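Local coordinates for uncharacterized protein (Pseudomonas aeruginosa, PDB 5BR9) that probably takes part, as a TsaB-type protein of the KAE1/TsaD family, in making the threonylcarbamoyladenosine modification of tRNA, at residues 10-16 with 65-71; 17-22 with 37-43; 96-100 with 207-213; 171-176 with 190-194. All blocks are in the same frame, centred on the assembly; numbering follows the deposited sequence.

Interaction 1 of 4, residues 10-16 with 65-71; sequences STLLALD and VDAIAFG
Thr11 and Asp66 grip each other twice just ahead of two parallel strands, and the pair illustrates how a side chain can stand in for a missing strand bond. Asp66 N donates to Thr11 O at 2.7 Å, while Thr11 N donates almost straight to Asp66 OD2 at 2.7 Å, meeting that oxygen from above the carboxylate plane. The Asp66 CB points toward the other segment, and with CG beside the backbone N (chi1 -64°) OD2 reaches Thr11 N. A water that bonds to Ser10 OG also gives a weak bond to Asp66 OD2.

The remaining bonds are all between backbone atoms. Leu13 uses both of its groups, its N reaching Ala67 O at 3.2 Å and its O receiving Ala69 N at 2.8 Å; Leu15 N goes on to Ala69 O, and a weak bond from Gly71 N to Leu15 O ends the ladder. Strands 12-16 and 67-71 are neighbours in the five-stranded mixed sheet of order 3-2-1-4-5, the topology of the actin-like ATPase (ASKHA) fold, with 12-16 in the middle.

Apolar contacts divide between the two faces. Leu12 CD2 lies 3.8 Å from Ala67 CB on the same face as Ala14 and Ala69, the one covered by helix 196-208. On the other face Leu13 CB meets Val65 CG1 at 4.0 Å, and Leu15 CD1 touches Phe70 CB while the Phe70 ring leads away to helix 77-94. At the strand ends Asp16 OD1 lies 3.3 Å from Gly71 CA; OD2 is hydrogen-bonded to Ser18 OG.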
# COMPACT_ATOMS: atom_id res chain seq x y z
N SER A 10 -8.70 -12.40 23.65
CA SER A 10 -7.93 -11.75 22.61
C SER A 10 -8.56 -10.47 22.11
O SER A 10 -9.78 -10.34 22.02
CB SER A 10 -7.74 -12.69 21.41
OG SER A 10 -6.92 -13.80 21.74
N THR A 11 -7.71 -9.52 21.73
CA THR A 11 -8.20 -8.32 21.10
C THR A 11 -7.68 -8.32 19.67
O THR A 11 -6.48 -8.32 19.44
CB THR A 11 -7.78 -7.06 21.87
OG1 THR A 11 -8.31 -7.13 23.20
CG2 THR A 11 -8.32 -5.81 21.22
N LEU A 12 -8.60 -8.38 18.71
CA LEU A 12 -8.24 -8.47 17.28
C LEU A 12 -8.86 -7.34 16.47
O LEU A 12 -10.04 -7.04 16.62
CB LEU A 12 -8.69 -9.81 16.68
CG LEU A 12 -8.12 -11.10 17.26
CD1 LEU A 12 -8.74 -12.32 16.57
CD2 LEU A 12 -6.57 -11.12 17.15
N LEU A 13 -8.05 -6.78 15.58
CA LEU A 13 -8.49 -5.72 14.67
C LEU A 13 -8.58 -6.31 13.26
O LEU A 13 -7.66 -7.02 12.80
CB LEU A 13 -7.51 -4.52 14.72
CG LEU A 13 -7.81 -3.31 13.84
CD1 LEU A 13 -9.12 -2.64 14.29
CD2 LEU A 13 -6.65 -2.30 13.85
N ALA A 14 -9.68 -6.02 12.57
CA ALA A 14 -9.90 -6.53 11.23
C ALA A 14 -10.26 -5.40 10.28
O ALA A 14 -10.96 -4.46 10.66
CB ALA A 14 -10.99 -7.59 11.23
N LEU A 15 -9.74 -5.45 9.06
CA LEU A 15 -10.10 -4.46 8.06
C LEU A 15 -10.16 -5.05 6.64
O LEU A 15 -9.39 -5.96 6.29
CB LEU A 15 -9.18 -3.26 8.12
CG LEU A 15 -7.70 -3.37 7.87
CD1 LEU A 15 -7.47 -3.30 6.36
CD2 LEU A 15 -7.05 -2.20 8.61
N ASP A 16 -11.09 -4.55 5.83
CA ASP A 16 -11.17 -4.98 4.46
C ASP A 16 -11.41 -3.80 3.51
O ASP A 16 -12.31 -3.00 3.72
CB ASP A 16 -12.26 -6.03 4.29
CG ASP A 16 -12.11 -6.80 3.00
OD1 ASP A 16 -11.50 -7.89 3.04
OD2 ASP A 16 -12.56 -6.32 1.94
N VAL A 65 -4.34 -4.14 20.99
CA VAL A 65 -4.53 -5.06 19.86
C VAL A 65 -3.46 -6.15 19.81
O VAL A 65 -2.26 -5.87 19.84
CB VAL A 65 -4.57 -4.27 18.53
CG1 VAL A 65 -4.56 -5.21 17.33
CG2 VAL A 65 -5.79 -3.34 18.49
N ASP A 66 -3.91 -7.41 19.72
CA ASP A 66 -2.99 -8.54 19.74
C ASP A 66 -2.48 -8.92 18.35
O ASP A 66 -1.35 -9.41 18.19
CB ASP A 66 -3.68 -9.73 20.40
CG ASP A 66 -4.01 -9.48 21.87
OD1 ASP A 66 -3.18 -8.85 22.56
OD2 ASP A 66 -5.09 -9.91 22.33
N ALA A 67 -3.32 -8.71 17.34
CA ALA A 67 -2.99 -9.07 15.96
C ALA A 67 -3.92 -8.32 15.01
O ALA A 67 -5.01 -7.89 15.40
CB ALA A 67 -3.08 -10.58 15.75
N ILE A 68 -3.47 -8.14 13.77
CA ILE A 68 -4.26 -7.41 12.77
C ILE A 68 -4.56 -8.30 11.59
O ILE A 68 -3.65 -8.88 10.99
CB ILE A 68 -3.55 -6.14 12.31
CG1 ILE A 68 -3.11 -5.29 13.51
CG2 ILE A 68 -4.47 -5.34 11.41
CD1 ILE A 68 -2.22 -4.14 13.16
N ALA A 69 -5.85 -8.45 11.28
CA ALA A 69 -6.29 -9.26 10.16
C ALA A 69 -6.76 -8.40 9.00
O ALA A 69 -7.31 -7.32 9.22
CB ALA A 69 -7.39 -10.19 10.60
N PHE A 70 -6.57 -8.88 7.77
CA PHE A 70 -7.03 -8.14 6.60
C PHE A 70 -7.41 -9.10 5.46
O PHE A 70 -6.87 -10.20 5.38
CB PHE A 70 -5.96 -7.16 6.11
CG PHE A 70 -4.73 -7.83 5.57
CD1 PHE A 70 -4.54 -7.96 4.20
CD2 PHE A 70 -3.76 -8.33 6.43
CE1 PHE A 70 -3.41 -8.58 3.69
CE2 PHE A 70 -2.62 -8.95 5.93
CZ PHE A 70 -2.45 -9.09 4.57
N GLY A 71 -8.31 -8.66 4.59
CA GLY A 71 -8.60 -9.41 3.39
C GLY A 71 -7.48 -9.25 2.37
O GLY A 71 -7.18 -8.14 1.95
O HOH W 1 -4.36 -13.03 22.22

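Interaction 2 of 4, residues 17-22 with 37-43; sequences TSTEAC and EVIPRLH
His43, the first residue of helix 43-58, pushes its imidazole into the bend made by residues 17-22, showing how a loop can be moulded round one ring. CB points toward the other segment, and with CG beside the backbone N (chi1 -67°) the ring is carried in among the loop carbonyls. ND1 lies 3.5 Å from Cys22 CB and 3.9 Å from Thr17 CB, and CD2 4.0 Å from Thr19 O. The same Thr19 O lies against the CE1-NE2 side, 2.9 Å from CE1 and 2.8 Å from NE2, at an angle too poor for a hydrogen bond. Ala21 O sits at the ring edge, 3.3 Å from CE1. Thr17 O stands over the centre of one face and Ile39 O over the rim of the opposite one.

Beside the ring, backbone bonds close the end of the hairpin of strands 21-28 and 31-38: Cys22 N to Glu37 O at 2.7 Å, Glu37 N to Cys22 O, and Ile39 N to Glu20 O at 2.9 Å. Ile39 CD1 packs on Cys22 CB. Thr19 OG1 accepts from Ala21 N in an ST turn. Van der Waals contact and the surrounding carbonyls thus hold the ring, ND1 is buried without a partner, and the directional bonds are backbone ones.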
# COMPACT_ATOMS: atom_id res chain seq x y z
N THR A 17 -10.59 -3.73 2.47
CA THR A 17 -10.68 -2.68 1.46
C THR A 17 -10.58 -3.26 0.06
O THR A 17 -10.19 -2.56 -0.88
CB THR A 17 -9.54 -1.65 1.63
OG1 THR A 17 -8.29 -2.33 1.60
CG2 THR A 17 -9.67 -0.91 2.94
N SER A 18 -10.95 -4.52 -0.09
CA SER A 18 -10.79 -5.23 -1.36
C SER A 18 -11.85 -4.83 -2.38
O SER A 18 -11.77 -5.19 -3.56
CB SER A 18 -10.80 -6.75 -1.13
OG SER A 18 -12.07 -7.20 -0.68
N THR A 19 -12.91 -4.18 -1.91
CA THR A 19 -14.00 -3.80 -2.80
C THR A 19 -14.27 -2.32 -2.67
O THR A 19 -13.52 -1.62 -2.00
CB THR A 19 -15.31 -4.59 -2.49
OG1 THR A 19 -15.80 -4.24 -1.19
CG2 THR A 19 -15.06 -6.09 -2.56
N GLU A 20 -15.36 -1.86 -3.29
CA GLU A 20 -15.83 -0.49 -3.13
C GLU A 20 -16.29 -0.25 -1.68
O GLU A 20 -16.47 0.89 -1.24
CB GLU A 20 -16.97 -0.19 -4.11
CG GLU A 20 -18.27 -0.95 -3.80
CD GLU A 20 -19.39 -0.65 -4.80
OE1 GLU A 20 -20.33 -1.46 -4.88
OE2 GLU A 20 -19.32 0.39 -5.50
N ALA A 21 -16.48 -1.35 -0.94
CA ALA A 21 -16.80 -1.30 0.48
C ALA A 21 -15.52 -1.19 1.31
O ALA A 21 -14.50 -1.82 1.00
CB ALA A 21 -17.60 -2.53 0.91
N CYS A 22 -15.58 -0.36 2.34
CA CYS A 22 -14.50 -0.24 3.30
C CYS A 22 -15.05 -0.61 4.68
O CYS A 22 -16.06 -0.06 5.13
CB CYS A 22 -13.92 1.17 3.29
SG CYS A 22 -12.45 1.34 4.32
N GLU A 37 -18.78 0.92 5.15
CA GLU A 37 -19.18 2.01 4.26
C GLU A 37 -18.88 1.69 2.80
O GLU A 37 -17.83 1.14 2.50
CB GLU A 37 -18.48 3.32 4.64
CG GLU A 37 -18.93 3.93 5.95
CD GLU A 37 -18.16 5.20 6.29
OE1 GLU A 37 -17.58 5.83 5.38
OE2 GLU A 37 -18.14 5.56 7.48
N VAL A 38 -19.78 2.06 1.89
CA VAL A 38 -19.44 1.99 0.47
C VAL A 38 -18.88 3.35 0.06
O VAL A 38 -19.57 4.36 0.13
CB VAL A 38 -20.64 1.55 -0.42
CG1 VAL A 38 -21.06 0.12 -0.08
CG2 VAL A 38 -21.81 2.48 -0.27
N ILE A 39 -17.61 3.36 -0.33
CA ILE A 39 -16.92 4.60 -0.70
C ILE A 39 -15.85 4.31 -1.74
O ILE A 39 -14.69 4.05 -1.40
CB ILE A 39 -16.30 5.30 0.54
CG1 ILE A 39 -15.70 4.28 1.52
CG2 ILE A 39 -17.33 6.20 1.23
CD1 ILE A 39 -14.21 4.46 1.73
N PRO A 40 -16.24 4.36 -3.02
CA PRO A 40 -15.34 4.12 -4.15
C PRO A 40 -14.19 5.11 -4.22
O PRO A 40 -14.43 6.32 -4.14
CB PRO A 40 -16.25 4.28 -5.38
CG PRO A 40 -17.65 4.11 -4.86
CD PRO A 40 -17.62 4.65 -3.46
N ARG A 41 -12.96 4.59 -4.33
CA ARG A 41 -11.75 5.38 -4.59
C ARG A 41 -11.26 6.20 -3.39
O ARG A 41 -10.23 6.87 -3.48
CB ARG A 41 -11.96 6.30 -5.81
N LEU A 42 -12.00 6.17 -2.28
CA LEU A 42 -11.66 7.00 -1.13
C LEU A 42 -11.12 6.15 0.04
O LEU A 42 -11.15 6.59 1.19
CB LEU A 42 -12.87 7.82 -0.68
N HIS A 43 -10.63 4.96 -0.27
CA HIS A 43 -10.19 4.03 0.77
C HIS A 43 -8.98 4.55 1.52
O HIS A 43 -8.97 4.55 2.74
CB HIS A 43 -9.87 2.65 0.17
CG HIS A 43 -11.06 1.94 -0.38
ND1 HIS A 43 -11.92 1.20 0.41
CD2 HIS A 43 -11.54 1.83 -1.64
CE1 HIS A 43 -12.87 0.68 -0.34
NE2 HIS A 43 -12.66 1.05 -1.59

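Interaction 3 of 4, residues 96-100 with 207-213; sequences RPVLA and WARGEGV
Pro97 CG meets the edge of the Trp207 indole, 3.4 Å from CZ3 and close to the ring plane, the two side chains crossing at about a right angle. It is a compact example of a helix exit being fastened to a sheet border. With CG anti to the backbone N (chi1 -178°) the indole extends toward Pro97. Leu99 fills the other half of the tight part: CD1 meets Trp207 CB at 4.1 Å, and CD2 rests on the peptide between Glu211 and Gly212, 3.6 Å from Gly212 N. Alongside, Val98 and Val213 exchange two backbone bonds, Val98 N to Val213 O at 2.7 Å and Val213 N to Val98 O at 2.9 Å, a single antiparallel bridge, and Gly212 CA lies close to Val98 O.

The solvent side is looser. Glu211 offers little more than its CB to Leu99 CD2, at 3.9 Å, and its carboxylate turns instead to its own segment, where OE1 takes a bond from Arg209 NE at 3.2 Å, in the guanidinium plane. Arg209 NH1 has a second acidic partner in Glu142. Gly210, with positive phi (86°), follows helix 196-208 in a Schellman motif, after which the chain turns back to pair with edge strand 98-101 of the mixed 3-2-1-4-5 sheet, an element of the actin-like ATPase fold.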
# COMPACT_ATOMS: atom_id res chain seq x y z
N ARG A 96 3.25 -6.43 16.41
CA ARG A 96 2.21 -7.44 16.50
C ARG A 96 2.09 -8.19 15.17
O ARG A 96 2.50 -7.67 14.13
CB ARG A 96 0.86 -6.81 16.86
CG ARG A 96 0.81 -6.24 18.25
CD ARG A 96 0.97 -7.35 19.31
NE ARG A 96 1.02 -6.73 20.64
CZ ARG A 96 1.08 -7.40 21.79
NH1 ARG A 96 1.09 -8.73 21.80
NH2 ARG A 96 1.11 -6.72 22.94
N PRO A 97 1.55 -9.41 15.20
CA PRO A 97 1.48 -10.18 13.94
C PRO A 97 0.30 -9.82 13.02
O PRO A 97 -0.63 -9.15 13.45
CB PRO A 97 1.40 -11.64 14.43
CG PRO A 97 0.91 -11.58 15.81
CD PRO A 97 1.23 -10.23 16.39
N VAL A 98 0.36 -10.25 11.76
CA VAL A 98 -0.76 -10.00 10.85
C VAL A 98 -1.32 -11.33 10.37
O VAL A 98 -0.61 -12.32 10.27
CB VAL A 98 -0.37 -9.13 9.61
CG1 VAL A 98 0.35 -7.89 10.01
CG2 VAL A 98 0.39 -9.92 8.58
N LEU A 99 -2.61 -11.30 10.05
CA LEU A 99 -3.37 -12.45 9.58
C LEU A 99 -3.97 -12.17 8.21
O LEU A 99 -4.93 -11.42 8.08
CB LEU A 99 -4.48 -12.77 10.58
CG LEU A 99 -4.05 -13.26 11.96
CD1 LEU A 99 -5.17 -13.11 12.98
CD2 LEU A 99 -3.65 -14.71 11.85
N ALA A 100 -3.41 -12.78 7.17
CA ALA A 100 -3.94 -12.64 5.83
C ALA A 100 -5.12 -13.62 5.65
O ALA A 100 -5.00 -14.80 5.93
CB ALA A 100 -2.86 -12.91 4.80
N TRP A 207 -6.28 -17.14 14.54
CA TRP A 207 -5.44 -16.71 15.66
C TRP A 207 -5.34 -17.82 16.71
O TRP A 207 -4.27 -18.07 17.26
CB TRP A 207 -6.00 -15.43 16.28
CG TRP A 207 -5.20 -14.85 17.43
CD1 TRP A 207 -5.62 -14.68 18.72
CD2 TRP A 207 -3.86 -14.32 17.37
NE1 TRP A 207 -4.63 -14.09 19.47
CE2 TRP A 207 -3.54 -13.86 18.67
CE3 TRP A 207 -2.89 -14.21 16.36
CZ2 TRP A 207 -2.29 -13.31 18.99
CZ3 TRP A 207 -1.66 -13.65 16.67
CH2 TRP A 207 -1.37 -13.20 17.97
N ALA A 208 -6.46 -18.49 16.99
CA ALA A 208 -6.50 -19.59 17.95
C ALA A 208 -5.68 -20.80 17.50
O ALA A 208 -5.27 -21.59 18.32
CB ALA A 208 -7.93 -20.03 18.23
N ARG A 209 -5.45 -20.94 16.18
CA ARG A 209 -4.61 -22.02 15.65
C ARG A 209 -3.14 -21.64 15.74
O ARG A 209 -2.27 -22.43 15.40
CB ARG A 209 -4.94 -22.34 14.19
CG ARG A 209 -6.21 -23.13 13.97
CD ARG A 209 -6.28 -23.67 12.53
NE ARG A 209 -6.55 -22.62 11.55
CZ ARG A 209 -7.77 -22.19 11.24
NH1 ARG A 209 -8.84 -22.72 11.83
NH2 ARG A 209 -7.93 -21.23 10.34
N GLY A 210 -2.87 -20.41 16.17
CA GLY A 210 -1.51 -19.94 16.28
C GLY A 210 -0.93 -19.35 15.02
O GLY A 210 0.28 -19.22 14.90
N GLU A 211 -1.79 -18.99 14.06
CA GLU A 211 -1.32 -18.33 12.86
C GLU A 211 -0.98 -16.89 13.17
O GLU A 211 -1.29 -16.39 14.25
CB GLU A 211 -2.36 -18.40 11.75
CG GLU A 211 -2.62 -19.82 11.27
CD GLU A 211 -3.68 -19.86 10.17
OE1 GLU A 211 -4.37 -20.89 10.05
OE2 GLU A 211 -3.81 -18.87 9.42
N GLY A 212 -0.34 -16.20 12.23
CA GLY A 212 0.06 -14.83 12.45
C GLY A 212 1.50 -14.69 12.03
O GLY A 212 2.33 -15.53 12.34
N VAL A 213 1.80 -13.63 11.29
CA VAL A 213 3.10 -13.47 10.68
C VAL A 213 3.63 -12.13 11.14
O VAL A 213 2.85 -11.20 11.30
CB VAL A 213 2.98 -13.60 9.15
CG1 VAL A 213 4.20 -13.07 8.47
CG2 VAL A 213 2.72 -15.07 8.77

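Interaction 4 of 4, residues 171-176 with 190-194; sequences AGTGWG and ASLLP
Ala190 nestles against the turn 172-176, at the place where two loops leave neighbouring parallel strands, 168-171 and 187-189, of the second mixed 3-2-1-4-5 sheet of this actin-like fold. Their meeting shows how loops can pack through CA-H...O contacts, small apolar contacts and a bridging water, without a direct hydrogen bond. Ala190, the residue most covered here, gives its CA hydrogen to Gly172 O, 3.3 Å from the CA, and lays its CB against Trp175 CB at 3.9 Å. Beyond CB the indole leads away from Ala190, and its NE1 is bonded to Ala121 O of strand 119-125.

Leu192 comes next in buried surface. Its CD2 meets Ala171 CB at 4.2 Å, and the side chain also touches Arg110 and Glu114 of helix 103-115. Thr173 begins the 3-10 segment 173-176, which its own backbone bond, Gly176 N to Thr173 O, helps to close. Thr173 CA approaches Ala190 O to 3.1 Å in a second CH...O contact, and CG2 lies 4.0 Å from Leu193 CD2, the two side chains crossing at a slant; its hydroxyl OG1 is bonded to Asp125 N. The polar link between the segments is a water that accepts from Thr173 N at 3.0 Å and donates to Leu192 O at 2.8 Å.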
# COMPACT_ATOMS: atom_id res chain seq x y z
N ALA A 171 -22.22 -17.08 -3.74
CA ALA A 171 -21.97 -15.76 -3.19
C ALA A 171 -20.90 -15.03 -3.98
O ALA A 171 -19.85 -15.59 -4.28
CB ALA A 171 -21.56 -15.86 -1.75
N GLY A 172 -21.16 -13.76 -4.28
CA GLY A 172 -20.16 -12.88 -4.85
C GLY A 172 -20.41 -12.41 -6.27
O GLY A 172 -21.20 -13.01 -7.01
N THR A 173 -19.70 -11.34 -6.64
CA THR A 173 -19.91 -10.68 -7.93
C THR A 173 -19.56 -11.57 -9.12
O THR A 173 -19.96 -11.28 -10.26
CB THR A 173 -19.07 -9.40 -8.05
OG1 THR A 173 -17.68 -9.75 -7.94
CG2 THR A 173 -19.44 -8.39 -6.93
N GLY A 174 -18.79 -12.63 -8.87
CA GLY A 174 -18.46 -13.60 -9.90
C GLY A 174 -19.70 -14.31 -10.45
O GLY A 174 -19.69 -14.84 -11.56
N TRP A 175 -20.77 -14.30 -9.67
CA TRP A 175 -21.99 -14.96 -10.07
C TRP A 175 -22.75 -14.19 -11.13
O TRP A 175 -23.75 -14.69 -11.65
CB TRP A 175 -22.86 -15.24 -8.83
CG TRP A 175 -22.26 -16.40 -8.08
CD1 TRP A 175 -21.42 -16.34 -7.00
CD2 TRP A 175 -22.39 -17.79 -8.40
NE1 TRP A 175 -21.03 -17.60 -6.62
CE2 TRP A 175 -21.61 -18.51 -7.47
CE3 TRP A 175 -23.08 -18.50 -9.39
CZ2 TRP A 175 -21.52 -19.91 -7.49
CZ3 TRP A 175 -23.00 -19.89 -9.40
CH2 TRP A 175 -22.22 -20.57 -8.46
N GLY A 176 -22.24 -13.02 -11.51
CA GLY A 176 -22.72 -12.34 -12.71
C GLY A 176 -22.53 -13.22 -13.94
O GLY A 176 -23.26 -13.09 -14.92
N ALA A 190 -25.36 -12.25 -6.21
CA ALA A 190 -24.24 -11.78 -7.00
C ALA A 190 -23.75 -10.38 -6.56
O ALA A 190 -22.79 -9.85 -7.10
CB ALA A 190 -24.62 -11.78 -8.47
N SER A 191 -24.41 -9.78 -5.59
CA SER A 191 -23.97 -8.46 -5.15
C SER A 191 -23.32 -8.48 -3.75
O SER A 191 -22.88 -7.45 -3.24
CB SER A 191 -25.13 -7.47 -5.17
OG SER A 191 -25.95 -7.66 -4.04
N LEU A 192 -23.24 -9.65 -3.14
CA LEU A 192 -22.61 -9.77 -1.81
C LEU A 192 -21.11 -9.48 -1.83
O LEU A 192 -20.36 -10.01 -2.67
CB LEU A 192 -22.85 -11.16 -1.22
CG LEU A 192 -22.64 -11.22 0.29
CD1 LEU A 192 -23.78 -10.49 1.04
CD2 LEU A 192 -22.47 -12.66 0.75
N LEU A 193 -20.68 -8.68 -0.86
CA LEU A 193 -19.31 -8.21 -0.74
C LEU A 193 -18.72 -8.68 0.61
O LEU A 193 -19.45 -9.08 1.49
CB LEU A 193 -19.27 -6.68 -0.85
CG LEU A 193 -19.77 -6.06 -2.17
CD1 LEU A 193 -19.64 -4.54 -2.15
CD2 LEU A 193 -18.99 -6.65 -3.37
N PRO A 194 -17.37 -8.68 0.73
CA PRO A 194 -16.71 -8.98 2.00
C PRO A 194 -17.09 -7.99 3.10
O PRO A 194 -17.37 -6.85 2.81
CB PRO A 194 -15.22 -8.85 1.65
CG PRO A 194 -15.15 -9.12 0.21
CD PRO A 194 -16.40 -8.53 -0.37
O HOH W 2 -18.07 -10.40 -4.25

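From the N terminus, strand 12-16 runs straight into the bend at 17-22, so interactions 1 and 2 share a continuous piece of chain. Interaction 2 closes the hairpin of strands 21-28 and 31-38, a loop nested inside the longer one that interaction 1 closes. Interaction 3 follows in series and extends the same sheet: Ile68 of interaction 1 bonds to both Pro97 and Leu99. Its loop encloses interaction 4 and the whole second sheet, returning the chain to the first. Interaction 4 does not touch interaction 3, their centres being about 27 Å apart, but its Pro194 packs on Asp16 of interaction 1 and on Ser18 and Thr19 of interaction 2.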